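Long-range contacts in amidohydrolase family protein (Acinetobacter baumannii, PDB 4I6K), which probably hydrolyses 2-pyrone-4,6-dicarboxylic acid or a related lactone, as a member of the amidohydrolase family: residues H33-Q38 and Y51-Q56; S173-I178 and Q206-V211; L78-Q83 and I99-H104. All blocks are in the same frame, centred on the assembly; numbering follows the deposited sequence.

Contact 1: H33-Q38 and Y51-Q56; sequences HVFSTQ and YEATVQ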
loop_
_atom_site.group_PDB
_atom_site.type_symbol
_atom_site.label_atom_id
_atom_site.label_comp_id
_atom_site.label_asym_id
_atom_site.label_seq_id
_atom_site.Cartn_x
_atom_site.Cartn_y
_atom_site.Cartn_z
ATOM N N HIS A 33 -7.889 -3.760 4.050
ATOM C CA HIS A 33 -8.436 -2.817 5.016
ATOM C C HIS A 33 -9.546 -3.492 5.800
ATOM O O HIS A 33 -10.314 -4.254 5.237
ATOM C CB HIS A 33 -9.011 -1.588 4.313
ATOM C CG HIS A 33 -8.082 -0.941 3.332
ATOM N ND1 HIS A 33 -7.114 -0.035 3.706
ATOM C CD2 HIS A 33 -8.008 -1.028 1.980
ATOM C CE1 HIS A 33 -6.475 0.399 2.633
ATOM N NE2 HIS A 33 -6.993 -0.193 1.573
ATOM N N VAL A 34 -9.612 -3.251 7.104
ATOM C CA VAL A 34 -10.798 -3.636 7.859
ATOM C C VAL A 34 -11.500 -2.370 8.271
ATOM O O VAL A 34 -10.865 -1.328 8.434
ATOM C CB VAL A 34 -10.487 -4.434 9.140
ATOM C CG1 VAL A 34 -9.959 -5.814 8.795
ATOM C CG2 VAL A 34 -9.512 -3.671 10.018
ATOM N N PHE A 35 -12.815 -2.460 8.423
ATOM C CA PHE A 35 -13.626 -1.349 8.920
ATOM C C PHE A 35 -15.067 -1.829 9.121
ATOM O O PHE A 35 -15.455 -2.909 8.642
ATOM C CB PHE A 35 -13.587 -0.151 7.958
ATOM C CG PHE A 35 -14.039 -0.491 6.575
ATOM C CD1 PHE A 35 -15.392 -0.621 6.289
ATOM C CD2 PHE A 35 -13.116 -0.721 5.560
ATOM C CE1 PHE A 35 -15.826 -0.955 5.012
ATOM C CE2 PHE A 35 -13.541 -1.055 4.269
ATOM C CZ PHE A 35 -14.895 -1.172 3.998
ATOM N N SER A 36 -15.840 -1.016 9.835
ATOM C CA SER A 36 -17.216 -1.333 10.192
ATOM C C SER A 36 -18.056 -0.084 10.061
ATOM O O SER A 36 -17.523 1.016 10.032
ATOM C CB SER A 36 -17.288 -1.800 11.638
ATOM O OG SER A 36 -18.365 -1.151 12.289
ATOM N N THR A 37 -19.376 -0.239 10.014
ATOM C CA THR A 37 -20.234 0.925 9.854
ATOM C C THR A 37 -20.354 1.668 11.170
ATOM O O THR A 37 -20.841 2.793 11.215
ATOM C CB THR A 37 -21.613 0.564 9.301
ATOM O OG1 THR A 37 -21.511 -0.611 8.487
ATOM C CG2 THR A 37 -22.139 1.707 8.452
ATOM N N GLN A 38 -19.883 1.037 12.238
ATOM C CA GLN A 38 -19.802 1.676 13.545
ATOM C C GLN A 38 -18.667 2.702 13.600
ATOM O O GLN A 38 -18.729 3.676 14.350
ATOM C CB GLN A 38 -19.615 0.616 14.629
ATOM C CG GLN A 38 -20.778 -0.363 14.715
ATOM C CD GLN A 38 -20.450 -1.599 15.530
ATOM O OE1 GLN A 38 -19.468 -2.298 15.258
ATOM N NE2 GLN A 38 -21.279 -1.883 16.532
ATOM N N TYR A 51 -20.971 -1.517 4.510
ATOM C CA TYR A 51 -20.935 -2.929 4.839
ATOM C C TYR A 51 -19.839 -3.164 5.853
ATOM O O TYR A 51 -19.074 -2.259 6.157
ATOM C CB TYR A 51 -20.721 -3.790 3.585
ATOM C CG TYR A 51 -19.514 -3.401 2.750
ATOM C CD1 TYR A 51 -18.276 -3.991 2.967
ATOM C CD2 TYR A 51 -19.622 -2.455 1.739
ATOM C CE1 TYR A 51 -17.169 -3.642 2.208
ATOM C CE2 TYR A 51 -18.524 -2.090 0.977
ATOM C CZ TYR A 51 -17.300 -2.691 1.218
ATOM O OH TYR A 51 -16.208 -2.338 0.466
ATOM N N GLU A 52 -19.784 -4.381 6.383
ATOM C CA GLU A 52 -18.791 -4.761 7.380
ATOM C C GLU A 52 -17.583 -5.392 6.698
ATOM O O GLU A 52 -17.744 -6.316 5.906
ATOM C CB GLU A 52 -19.412 -5.774 8.348
ATOM C CG GLU A 52 -19.793 -5.226 9.708
ATOM C CD GLU A 52 -20.202 -3.774 9.678
ATOM O OE1 GLU A 52 -21.199 -3.443 9.001
ATOM O OE2 GLU A 52 -19.523 -2.963 10.347
ATOM N N ALA A 53 -16.380 -4.896 6.992
ATOM C CA ALA A 53 -15.150 -5.547 6.519
ATOM C C ALA A 53 -14.293 -5.982 7.712
ATOM O O ALA A 53 -13.404 -5.245 8.137
ATOM C CB ALA A 53 -14.359 -4.614 5.584
ATOM N N THR A 54 -14.569 -7.173 8.247
ATOM C CA THR A 54 -14.031 -7.604 9.543
ATOM C C THR A 54 -12.694 -8.325 9.446
ATOM O O THR A 54 -12.378 -8.940 8.412
ATOM C CB THR A 54 -15.000 -8.566 10.261
ATOM O OG1 THR A 54 -15.178 -9.742 9.461
ATOM C CG2 THR A 54 -16.341 -7.914 10.479
ATOM N N VAL A 55 -11.921 -8.279 10.535
ATOM C CA VAL A 55 -10.661 -9.013 10.584
ATOM C C VAL A 55 -10.993 -10.459 10.345
ATOM O O VAL A 55 -10.289 -11.182 9.631
ATOM C CB VAL A 55 -9.989 -8.929 11.943
ATOM C CG1 VAL A 55 -8.486 -9.149 11.784
ATOM C CG2 VAL A 55 -10.255 -7.598 12.581
ATOM N N GLN A 56 -12.091 -10.870 10.962
ATOM C CA GLN A 56 -12.593 -12.221 10.834
ATOM C C GLN A 56 -12.686 -12.602 9.355
ATOM O O GLN A 56 -12.065 -13.563 8.907
ATOM C CB GLN A 56 -13.961 -12.308 11.518
ATOM C CG GLN A 56 -14.727 -13.594 11.275
ATOM C CD GLN A 56 -14.166 -14.746 12.077
ATOM O OE1 GLN A 56 -14.486 -15.909 11.825
ATOM N NE2 GLN A 56 -13.317 -14.426 13.053
#
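The methyl group of Ala53 sits over the middle of one face of the Phe35 ring, with CB 3.8 Å from the ring centroid and only 10° off the ring normal, a CH-pi contact. In the plane of that ring, at its edge, lies the hydroxyl OH of Tyr51, while Phe35 CE1 lies over one face of the Tyr51 ring. The two aromatic planes are inclined by 58°, which makes the pair neither a stack nor a T; Phe35 CZ and Tyr51 CE1 approach to 3.8 Å. Beyond the two segments, Phe77 meets Phe35 edge-to-face and Tyr51 OH is hydrogen-bonded to Glu255 OE1. With CG of Phe35 between its own backbone N and carbonyl carbon (chi1 57°), the ring swings back so that one face meets Ala53 CB, although the CB of Phe35 itself starts out away from 51-56. The backbones join here in a single antiparallel bridge, Phe35 with Ala53 as a hydrogen-bonded pair: Phe35 N donates to Ala53 O at 2.9 Å and Ala53 N to Phe35 O at 2.7 Å. This bridge closes the long loop between strand 28-32 and helix 55-64 of the amidohydrolase (beta/alpha)8 barrel on itself, bringing its first residues against its last; Thr54 is the N-cap of the helix. Next to it, Val34 CG1 packs against Val55 CG2 at 4.2 Å, and both valines reach Ala88 of helix 83-91. At the exposed end the chemistry becomes polar. Glu52, its chain bent at chi2, folds back across Thr37 at about a right angle, and Thr37 OG1 donates 2.9 Å to the syn lone pair of Glu52 OE1. A second bond, from Thr37 N to Glu52 OE2, is less certain because that oxygen is modelled too near its neighbours. Within the loop, Gln38 N donates to Ser36 OG over 2.7 Å, closing an ST turn.

Contact 2: S173-I178 and Q206-V211; sequences SFDVVI and QHWIKV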
loop_
_atom_site.group_PDB
_atom_site.type_symbol
_atom_site.label_atom_id
_atom_site.label_comp_id
_atom_site.label_asym_id
_atom_site.label_seq_id
_atom_site.Cartn_x
_atom_site.Cartn_y
_atom_site.Cartn_z
ATOM N N SER A 173 16.438 7.776 4.923
ATOM C CA SER A 173 16.881 6.400 4.826
ATOM C C SER A 173 15.788 5.358 4.814
ATOM O O SER A 173 16.074 4.188 4.716
ATOM C CB SER A 173 17.816 6.078 5.964
ATOM O OG SER A 173 18.899 6.958 5.948
ATOM N N PHE A 174 14.546 5.770 4.962
ATOM C CA PHE A 174 13.453 4.787 5.008
ATOM C C PHE A 174 13.060 4.195 3.662
ATOM O O PHE A 174 13.312 4.769 2.598
ATOM C CB PHE A 174 12.200 5.326 5.727
ATOM C CG PHE A 174 11.771 6.726 5.292
ATOM C CD1 PHE A 174 11.451 7.001 3.966
ATOM C CD2 PHE A 174 11.655 7.754 6.231
ATOM C CE1 PHE A 174 11.053 8.283 3.578
ATOM C CE2 PHE A 174 11.247 9.040 5.847
ATOM C CZ PHE A 174 10.950 9.302 4.527
ATOM N N ASP A 175 12.432 3.030 3.730
ATOM C CA ASP A 175 11.804 2.419 2.572
ATOM C C ASP A 175 10.631 3.272 2.120
ATOM O O ASP A 175 9.861 3.762 2.943
ATOM C CB ASP A 175 11.303 1.032 2.957
ATOM C CG ASP A 175 12.432 0.107 3.354
ATOM O OD1 ASP A 175 12.378 -0.476 4.459
ATOM O OD2 ASP A 175 13.388 -0.019 2.555
ATOM N N VAL A 176 10.500 3.465 0.815
ATOM C CA VAL A 176 9.310 4.121 0.282
ATOM C C VAL A 176 8.509 3.120 -0.546
ATOM O O VAL A 176 9.026 2.464 -1.452
ATOM C CB VAL A 176 9.634 5.360 -0.573
ATOM C CG1 VAL A 176 8.356 6.138 -0.885
ATOM C CG2 VAL A 176 10.647 6.270 0.127
ATOM N N VAL A 177 7.237 2.990 -0.217
ATOM C CA VAL A 177 6.419 1.940 -0.796
ATOM C C VAL A 177 5.338 2.577 -1.641
ATOM O O VAL A 177 4.652 3.484 -1.186
ATOM C CB VAL A 177 5.800 1.082 0.322
ATOM C CG1 VAL A 177 5.012 -0.063 -0.259
ATOM C CG2 VAL A 177 6.916 0.569 1.250
ATOM N N ILE A 178 5.203 2.135 -2.884
ATOM C CA ILE A 178 4.227 2.766 -3.765
ATOM C C ILE A 178 3.043 1.851 -4.047
ATOM O O ILE A 178 3.223 0.747 -4.540
ATOM C CB ILE A 178 4.859 3.275 -5.089
ATOM C CG1 ILE A 178 5.982 4.289 -4.807
ATOM C CG2 ILE A 178 3.792 3.901 -5.991
ATOM C CD1 ILE A 178 7.371 3.698 -4.955
ATOM N N GLN A 206 15.890 2.028 -2.352
ATOM C CA GLN A 206 14.905 2.656 -1.469
ATOM C C GLN A 206 13.442 2.351 -1.735
ATOM O O GLN A 206 12.638 2.300 -0.795
ATOM C CB GLN A 206 15.072 4.169 -1.425
ATOM C CG GLN A 206 14.010 4.816 -0.550
ATOM C CD GLN A 206 14.095 6.325 -0.552
ATOM O OE1 GLN A 206 14.358 6.946 -1.586
ATOM N NE2 GLN A 206 13.873 6.924 0.606
ATOM N N HIS A 207 13.084 2.182 -3.001
ATOM C CA HIS A 207 11.670 2.109 -3.359
ATOM C C HIS A 207 11.152 0.702 -3.543
ATOM O O HIS A 207 11.859 -0.150 -4.069
ATOM C CB HIS A 207 11.400 2.920 -4.619
ATOM C CG HIS A 207 11.756 4.359 -4.478
ATOM N ND1 HIS A 207 12.902 4.897 -5.023
ATOM C CD2 HIS A 207 11.138 5.367 -3.826
ATOM C CE1 HIS A 207 12.961 6.183 -4.730
ATOM N NE2 HIS A 207 11.904 6.494 -4.002
ATOM N N TRP A 208 9.912 0.481 -3.100
ATOM C CA TRP A 208 9.200 -0.787 -3.271
ATOM C C TRP A 208 7.887 -0.503 -3.986
ATOM O O TRP A 208 7.266 0.546 -3.765
ATOM C CB TRP A 208 8.881 -1.435 -1.919
ATOM C CG TRP A 208 10.068 -1.720 -1.070
ATOM C CD1 TRP A 208 10.870 -0.807 -0.448
ATOM C CD2 TRP A 208 10.598 -3.013 -0.743
ATOM N NE1 TRP A 208 11.876 -1.452 0.242
ATOM C CE2 TRP A 208 11.721 -2.807 0.087
ATOM C CE3 TRP A 208 10.230 -4.322 -1.067
ATOM C CZ2 TRP A 208 12.482 -3.866 0.592
ATOM C CZ3 TRP A 208 10.992 -5.379 -0.559
ATOM C CH2 TRP A 208 12.102 -5.141 0.256
ATOM N N ILE A 209 7.455 -1.443 -4.826
ATOM C CA ILE A 209 6.178 -1.290 -5.513
ATOM C C ILE A 209 5.219 -2.441 -5.237
ATOM O O ILE A 209 5.601 -3.622 -5.307
ATOM C CB ILE A 209 6.359 -1.172 -7.023
ATOM C CG1 ILE A 209 7.291 -0.013 -7.341
ATOM C CG2 ILE A 209 5.010 -0.971 -7.676
ATOM C CD1 ILE A 209 7.885 -0.087 -8.716
ATOM N N LYS A 210 3.974 -2.080 -4.918
ATOM C CA LYS A 210 2.911 -3.052 -4.701
ATOM C C LYS A 210 2.255 -3.363 -6.035
ATOM O O LYS A 210 1.820 -2.447 -6.730
ATOM C CB LYS A 210 1.861 -2.501 -3.728
ATOM C CG LYS A 210 2.398 -2.015 -2.386
ATOM C CD LYS A 210 1.451 -2.423 -1.270
ATOM C CE LYS A 210 1.621 -1.566 -0.041
ATOM N NZ LYS A 210 0.748 -2.063 1.069
ATOM N N VAL A 211 2.183 -4.646 -6.397
ATOM C CA VAL A 211 1.519 -5.043 -7.646
ATOM C C VAL A 211 0.070 -5.443 -7.365
ATOM O O VAL A 211 -0.414 -6.477 -7.817
ATOM C CB VAL A 211 2.267 -6.182 -8.396
ATOM C CG1 VAL A 211 3.626 -5.698 -8.936
ATOM C CG2 VAL A 211 2.442 -7.413 -7.502
#
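Trp208 NE1 donates to Asp175 OD2 at 3.1 Å, reaching the oxygen from above the carboxylate, 64° out of its plane; the carboxylate and indole planes stand 87° apart. Gln206, its chain extended from a CG anti to the backbone N, sends NE2 to Phe174 O at 3.0 Å, with that oxygen lying in the amide plane. The same NE2 also bonds to Leu169 O, which further fixes the amide, while Val176 CG2 packs 3.3 Å from NE2. On the Val176 face His207 CD2 rests 3.6 Å from Val176 CB; Val177, on the opposite face with Trp208, puts CG1 3.7 Å from Lys210 CE. What sets these groups in register is the backbone: Val176 N to Gln206 O, Trp208 N to Val176 O, Ile178 N to Trp208 O and Lys210 N to Ile178 O alternate between the two strands. Farther out, Lys210 NZ is hydrogen-bonded to Thr30 O and His31 ND1 and salt-bridged to Glu154, Lys242 makes a cation-pi contact with Trp208, and helix 159-169 packs on the Val176, Ile178 and His207 face. Strands 176-178 and 207-210, 24° apart in direction and linked through helix 193-201, form a parallel beta-alpha-beta unit of the amidohydrolase (beta/alpha)8 barrel.

Contact 3: L78-Q83 and I99-H104; sequences LGTNNQ and IAVVQH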
loop_
_atom_site.group_PDB
_atom_site.type_symbol
_atom_site.label_atom_id
_atom_site.label_comp_id
_atom_site.label_asym_id
_atom_site.label_seq_id
_atom_site.Cartn_x
_atom_site.Cartn_y
_atom_site.Cartn_z
ATOM N N LEU A 78 -11.409 6.879 7.012
ATOM C CA LEU A 78 -11.302 6.833 8.474
ATOM C C LEU A 78 -10.331 7.852 9.058
ATOM O O LEU A 78 -10.107 7.855 10.269
ATOM C CB LEU A 78 -10.959 5.431 8.967
ATOM C CG LEU A 78 -12.086 4.417 8.755
ATOM C CD1 LEU A 78 -11.636 3.067 9.255
ATOM C CD2 LEU A 78 -13.364 4.866 9.460
ATOM N N GLY A 79 -9.761 8.708 8.208
ATOM C CA GLY A 79 -8.916 9.808 8.689
ATOM C C GLY A 79 -7.742 9.338 9.533
ATOM O O GLY A 79 -7.081 8.355 9.196
ATOM N N THR A 80 -7.476 10.038 10.634
ATOM C CA THR A 80 -6.336 9.713 11.471
ATOM C C THR A 80 -6.763 8.940 12.706
ATOM O O THR A 80 -5.985 8.789 13.638
ATOM C CB THR A 80 -5.579 10.953 11.927
ATOM O OG1 THR A 80 -6.419 11.727 12.795
ATOM C CG2 THR A 80 -5.135 11.802 10.716
ATOM N N ASN A 81 -7.999 8.450 12.717
ATOM C CA ASN A 81 -8.428 7.542 13.777
ATOM C C ASN A 81 -8.088 6.121 13.392
ATOM O O ASN A 81 -8.809 5.511 12.615
ATOM C CB ASN A 81 -9.926 7.654 14.024
ATOM C CG ASN A 81 -10.376 6.825 15.211
ATOM O OD1 ASN A 81 -9.666 5.918 15.653
ATOM N ND2 ASN A 81 -11.557 7.137 15.740
ATOM N N ASN A 82 -6.981 5.606 13.918
ATOM C CA ASN A 82 -6.476 4.290 13.528
ATOM C C ASN A 82 -7.014 3.135 14.383
ATOM O O ASN A 82 -6.578 1.992 14.254
ATOM C CB ASN A 82 -4.950 4.296 13.553
ATOM C CG ASN A 82 -4.353 5.238 12.515
ATOM O OD1 ASN A 82 -4.315 4.922 11.326
ATOM N ND2 ASN A 82 -3.878 6.395 12.965
ATOM N N GLN A 83 -8.004 3.392 15.215
ATOM C CA GLN A 83 -8.459 2.394 16.170
ATOM C C GLN A 83 -9.012 1.085 15.628
ATOM O O GLN A 83 -8.714 0.036 16.167
ATOM C CB GLN A 83 -9.489 3.002 17.111
ATOM C CG GLN A 83 -8.875 3.721 18.268
ATOM C CD GLN A 83 -8.057 2.814 19.133
ATOM O OE1 GLN A 83 -8.494 1.738 19.511
ATOM N NE2 GLN A 83 -6.860 3.244 19.458
ATOM N N ILE A 99 -0.285 -0.124 8.761
ATOM C CA ILE A 99 0.210 1.164 8.291
ATOM C C ILE A 99 -0.818 2.183 8.736
ATOM O O ILE A 99 -1.977 2.096 8.353
ATOM C CB ILE A 99 0.322 1.213 6.742
ATOM C CG1 ILE A 99 1.314 0.168 6.235
ATOM C CG2 ILE A 99 0.699 2.625 6.246
ATOM C CD1 ILE A 99 2.713 0.387 6.710
ATOM N N ALA A 100 -0.397 3.137 9.551
ATOM C CA ALA A 100 -1.318 4.113 10.116
ATOM C C ALA A 100 -1.359 5.371 9.273
ATOM O O ALA A 100 -0.555 5.547 8.346
ATOM C CB ALA A 100 -0.918 4.465 11.570
ATOM N N VAL A 101 -2.316 6.234 9.602
ATOM C CA VAL A 101 -2.376 7.581 9.058
ATOM C C VAL A 101 -2.430 8.512 10.258
ATOM O O VAL A 101 -3.221 8.300 11.182
ATOM C CB VAL A 101 -3.603 7.761 8.155
ATOM C CG1 VAL A 101 -3.726 9.209 7.652
ATOM C CG2 VAL A 101 -3.513 6.780 6.978
ATOM N N VAL A 102 -1.556 9.516 10.258
ATOM C CA VAL A 102 -1.403 10.418 11.392
ATOM C C VAL A 102 -1.129 11.818 10.901
ATOM O O VAL A 102 -0.632 11.996 9.804
ATOM C CB VAL A 102 -0.206 10.007 12.262
ATOM C CG1 VAL A 102 -0.407 8.614 12.836
ATOM C CG2 VAL A 102 1.060 10.061 11.437
ATOM N N GLN A 103 -1.475 12.814 11.712
ATOM C CA GLN A 103 -1.077 14.204 11.473
ATOM C C GLN A 103 0.442 14.277 11.442
ATOM O O GLN A 103 1.093 13.652 12.273
ATOM C CB GLN A 103 -1.574 15.082 12.623
ATOM C CG GLN A 103 -3.077 15.088 12.808
ATOM C CD GLN A 103 -3.780 15.801 11.674
ATOM O OE1 GLN A 103 -3.195 16.027 10.615
ATOM N NE2 GLN A 103 -5.040 16.165 11.889
ATOM N N HIS A 104 1.024 15.045 10.521
ATOM C CA HIS A 104 2.477 15.159 10.506
ATOM C C HIS A 104 2.998 15.877 11.755
ATOM O O HIS A 104 4.207 15.943 11.982
ATOM C CB HIS A 104 2.999 15.813 9.229
ATOM C CG HIS A 104 2.660 17.265 9.100
ATOM N ND1 HIS A 104 1.558 17.713 8.402
ATOM C CD2 HIS A 104 3.289 18.372 9.558
ATOM C CE1 HIS A 104 1.515 19.033 8.450
ATOM N NE2 HIS A 104 2.554 19.457 9.147
#
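Past the carboxyl ends of two successive strands in the amidohydrolase barrel, a loop is clamped to its neighbour through one asparagine amide. Asn82 uses both ends of that amide on the backbone of a single residue. Its OD1 accepts from Val101 N at 2.9 Å, with an N-H...O angle of 165°. Its ND2 donates to Val101 O at 2.7 Å, in a bond just as nearly straight. The acceptor Val101 O lies close to the amide plane of Asn82, about 10° out of it, although seen from Val101 the donor is tilted from the carbonyl plane. Two bonds to one residue's backbone fix the rotation of the amide and leave little doubt which end is oxygen. The torsions aim it there: CG stands anti to the carbonyl carbon, with chi1 -65°. Beside the clamp, Ala100 CB approaches Asn82 OD1 to 3.4 Å. On the other flank, Thr80 CA makes a CA-H...O contact with Val101 O, so this carbonyl meets both an amide and a backbone C-H. The methyl CG2 of Thr80 lies alongside the Val102-Gln103 peptide, 3.9 Å from Gln103 N. Val101 CB touches Gly79 O at 3.7 Å. Leu78 to Asn81 form a type II' turn, whose Gly79 has positive phi, and Asn81 OD1 accepts from Gln83 N in an Asx turn. Asn82 stands at the N-cap position of helix 83-91, where its side chain makes no capping bond and turns instead to the other segment. Gln74 NE2, in the loop after strand 69-73, is hydrogen-bonded to Gly79 O and Asn81 O, while the chain leaving strand 96-100 runs on to Val102, which packs on Val122 of strand 119-125 and Phe142 of helix 137-148.

In the fold
Contact 2 is the core member of the three: nine of its ten touching residues are buried, and its repeating backbone bonds join two neighbouring barrel strands. Contacts 1 and 3 are partly buried: contact 1 closes one loop on itself by a single antiparallel bridge, and contact 3 joins loop 78-83 to the chain leaving strand 96-100 through an asparagine amide. These two adjoin, Phe35 CB lying 4.0 Å from Leu78 CD1, whereas contacts 1 and 2 fall on opposite sides of the chain's centre. Contacts 2 and 3 both reach the parallel sheet. Citric acid, probably from the crystallisation liquor, is weakly hydrogen-bonded by His33 NE2, while His33 ND1 is hydrogen-bonded to Val73 O.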